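Local coordinates for protein endo-beta-mannanase (Rhizomucor miehei, PDB 4QP0) that probably hydrolyses internal beta-1,4-mannosidic linkages in mannans, galactomannans and glucomannans, as a secreted enzyme of glycoside hydrolase family 5, at residues A[311-316]-A[354-359]. Residues are numbered along the deposited sequence; the frame is centred on the assembly and turned at random.
Sequences GTVEDE and DAMAKK
Met356 turns its terminal methyl onto one branch of Val313: CE lies 3.8 Å from Val313 CG1, and the two side chains cross at about a right angle. A chain bent at chi2 and chi3 (-91°) folds the thioether round to make this approach, while Val313 offers CG1 from its place anti to the backbone N (chi1 161°). Both residues are buried and both touch Asp321 of strand 320-323, which places this apolar pair on the barrel side of the contact. At a second point of contact, the carboxylate of Glu314 passes over the methyl of Ala355, with OE2 3.7 Å from Ala355 CB, a van der Waals contact; the hydrogen bond of OE2 goes to ND1 of His352.

The polar bridge comes from Lys359, the last residue of the chain. Its NZ makes a weak hydrogen bond to the carbonyl O of Glu314 at 3.2 Å, and a water 2.8 Å from NZ accepts from it and donates to Val313 O. The ammonium thus reaches two successive carbonyls near the C-terminal end of helix 299-315, one directly and one through water. Its stronger partner is Asp317, in a salt bridge, and Tyr20 adds a cation-pi contact.

The pairing joins the C-terminal ends of helices 299-315 and 345-358 on the outside of the TIM barrel. Strand 320-323 backs the apolar pair, while Thr312 and Glu316 pack against helix 270-284.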
ATOM      1  N   GLY A 311       6.055  14.432 -14.286  1.00 33.16           N
ATOM      2  CA  GLY A 311       7.053  14.552 -15.349  1.00 32.11           C
ATOM      3  C   GLY A 311       8.371  13.859 -15.044  1.00 31.23           C
ATOM      4  O   GLY A 311       9.013  13.321 -15.942  1.00 30.56           O
ATOM      5  N   THR A 312       8.775  13.866 -13.775  1.00 33.29           N
ATOM      6  CA  THR A 312       9.940  13.093 -13.319  1.00 33.37           C
ATOM      7  C   THR A 312       9.704  11.591 -13.474  1.00 33.18           C
ATOM      8  O   THR A 312      10.565  10.883 -13.992  1.00 32.92           O
ATOM      9  CB  THR A 312      10.312  13.414 -11.854  1.00 33.78           C
ATOM     10  OG1 THR A 312      10.512  14.825 -11.722  1.00 34.62           O
ATOM     11  CG2 THR A 312      11.585  12.681 -11.429  1.00 32.02           C
ATOM     12  N   VAL A 313       8.533  11.126 -13.037  1.00 34.82           N
ATOM     13  CA  VAL A 313       8.148   9.705 -13.121  1.00 33.54           C
ATOM     14  C   VAL A 313       8.141   9.210 -14.571  1.00 33.28           C
ATOM     15  O   VAL A 313       8.578   8.079 -14.857  1.00 32.38           O
ATOM     16  CB  VAL A 313       6.788   9.448 -12.437  1.00 33.40           C
ATOM     17  CG1 VAL A 313       6.169   8.145 -12.908  1.00 33.51           C
ATOM     18  CG2 VAL A 313       6.947   9.431 -10.924  1.00 33.95           C
ATOM     19  N   GLU A 314       7.644  10.062 -15.472  1.00 32.09           N
ATOM     20  CA  GLU A 314       7.674   9.810 -16.914  1.00 32.32           C
ATOM     21  C   GLU A 314       9.105   9.641 -17.433  1.00 31.41           C
ATOM     22  O   GLU A 314       9.454   8.585 -17.949  1.00 31.13           O
ATOM     23  CB  GLU A 314       6.946  10.936 -17.674  1.00 33.59           C
ATOM     24  CG  GLU A 314       5.443  10.717 -17.776  1.00 34.75           C
ATOM     25  CD  GLU A 314       4.629  12.001 -17.767  1.00 36.79           C
ATOM     26  OE1 GLU A 314       5.066  13.020 -18.352  1.00 37.95           O
ATOM     27  OE2 GLU A 314       3.530  11.984 -17.175  1.00 37.68           O
ATOM     28  N   ASP A 315       9.928  10.676 -17.267  1.00 32.11           N
ATOM     29  CA  ASP A 315      11.302  10.696 -17.782  1.00 32.61           C
ATOM     30  C   ASP A 315      12.223   9.641 -17.163  1.00 32.34           C
ATOM     31  O   ASP A 315      13.098   9.101 -17.843  1.00 32.21           O
ATOM     32  CB  ASP A 315      11.918  12.084 -17.587  1.00 33.74           C
ATOM     33  CG  ASP A 315      11.163  13.171 -18.329  1.00 35.43           C
ATOM     34  OD1 ASP A 315      10.380  12.847 -19.245  1.00 34.29           O
ATOM     35  OD2 ASP A 315      11.361  14.360 -17.998  1.00 37.52           O
ATOM     36  N   GLU A 316      12.039   9.368 -15.874  1.00 31.27           N
ATOM     37  CA  GLU A 316      12.861   8.386 -15.178  1.00 31.64           C
ATOM     38  C   GLU A 316      12.403   6.966 -15.494  1.00 32.55           C
ATOM     39  O   GLU A 316      13.078   6.000 -15.126  1.00 34.60           O
ATOM     40  CB  GLU A 316      12.853   8.635 -13.664  1.00 31.28           C
ATOM     41  CG  GLU A 316      13.635   9.859 -13.182  1.00 31.47           C
ATOM     42  CD  GLU A 316      15.117   9.851 -13.564  1.00 33.15           C
ATOM     43  OE1 GLU A 316      15.749   8.771 -13.582  1.00 33.88           O
ATOM     44  OE2 GLU A 316      15.666  10.942 -13.842  1.00 34.53           O
ATOM     45  N   ASP A 354      -3.239   9.511 -18.555  1.00 36.52           N
ATOM     46  CA  ASP A 354      -3.201   9.242 -19.998  1.00 37.54           C
ATOM     47  C   ASP A 354      -1.788   8.966 -20.510  1.00 35.83           C
ATOM     48  O   ASP A 354      -1.595   8.087 -21.346  1.00 37.54           O
ATOM     49  CB  ASP A 354      -3.819  10.406 -20.793  1.00 39.27           C
ATOM     50  CG  ASP A 354      -5.263  10.695 -20.393  1.00 42.51           C
ATOM     51  OD1 ASP A 354      -6.067   9.742 -20.254  1.00 45.32           O
ATOM     52  OD2 ASP A 354      -5.598  11.885 -20.218  1.00 44.14           O
ATOM     53  N   ALA A 355      -0.812   9.717 -20.004  1.00 34.26           N
ATOM     54  CA  ALA A 355       0.578   9.575 -20.429  1.00 33.89           C
ATOM     55  C   ALA A 355       1.187   8.235 -19.995  1.00 34.41           C
ATOM     56  O   ALA A 355       1.972   7.647 -20.738  1.00 35.14           O
ATOM     57  CB  ALA A 355       1.413  10.746 -19.930  1.00 33.05           C
ATOM     58  N   MET A 356       0.827   7.755 -18.806  1.00 32.26           N
ATOM     59  CA  MET A 356       1.229   6.416 -18.389  1.00 32.88           C
ATOM     60  C   MET A 356       0.473   5.339 -19.169  1.00 33.52           C
ATOM     61  O   MET A 356       1.053   4.324 -19.545  1.00 34.16           O
ATOM     62  CB  MET A 356       1.030   6.218 -16.881  1.00 32.54           C
ATOM     63  CG  MET A 356       1.839   7.166 -16.011  1.00 31.84           C
ATOM     64  SD  MET A 356       3.617   6.891 -16.101  1.00 32.04           S
ATOM     65  CE  MET A 356       3.830   5.718 -14.754  1.00 29.04           C
ATOM     66  N   ALA A 357      -0.819   5.565 -19.407  1.00 34.55           N
ATOM     67  CA  ALA A 357      -1.642   4.652 -20.208  1.00 34.54           C
ATOM     68  C   ALA A 357      -1.056   4.454 -21.602  1.00 35.46           C
ATOM     69  O   ALA A 357      -1.025   3.334 -22.122  1.00 34.79           O
ATOM     70  CB  ALA A 357      -3.067   5.179 -20.310  1.00 34.10           C
ATOM     71  N   LYS A 358      -0.591   5.557 -22.187  1.00 37.06           N
ATOM     72  CA  LYS A 358      -0.034   5.588 -23.536  1.00 38.91           C
ATOM     73  C   LYS A 358       1.317   4.863 -23.647  1.00 40.14           C
ATOM     74  O   LYS A 358       1.580   4.208 -24.649  1.00 40.97           O
ATOM     75  CB  LYS A 358       0.077   7.046 -24.013  1.00 38.92           C
ATOM     76  CG  LYS A 358       0.420   7.231 -25.485  1.00 40.20           C
ATOM     77  N   LYS A 359       2.156   4.967 -22.614  1.00 43.81           N
ATOM     78  CA  LYS A 359       3.530   4.408 -22.632  1.00 46.13           C
ATOM     79  C   LYS A 359       3.637   2.938 -23.069  1.00 47.35           C
ATOM     80  O   LYS A 359       3.018   2.048 -22.485  1.00 47.54           O
ATOM     81  CB  LYS A 359       4.218   4.593 -21.274  1.00 47.29           C
ATOM     82  CG  LYS A 359       4.729   6.001 -21.013  1.00 48.33           C
ATOM     83  CD  LYS A 359       5.626   6.055 -19.783  1.00 49.58           C
ATOM     84  CE  LYS A 359       7.074   5.725 -20.129  1.00 50.11           C
ATOM     85  NZ  LYS A 359       7.977   5.895 -18.957  1.00 49.18           N
TER
HETATM   86  O   HOH W   1       7.108   6.175 -16.356  1.00 24.34           O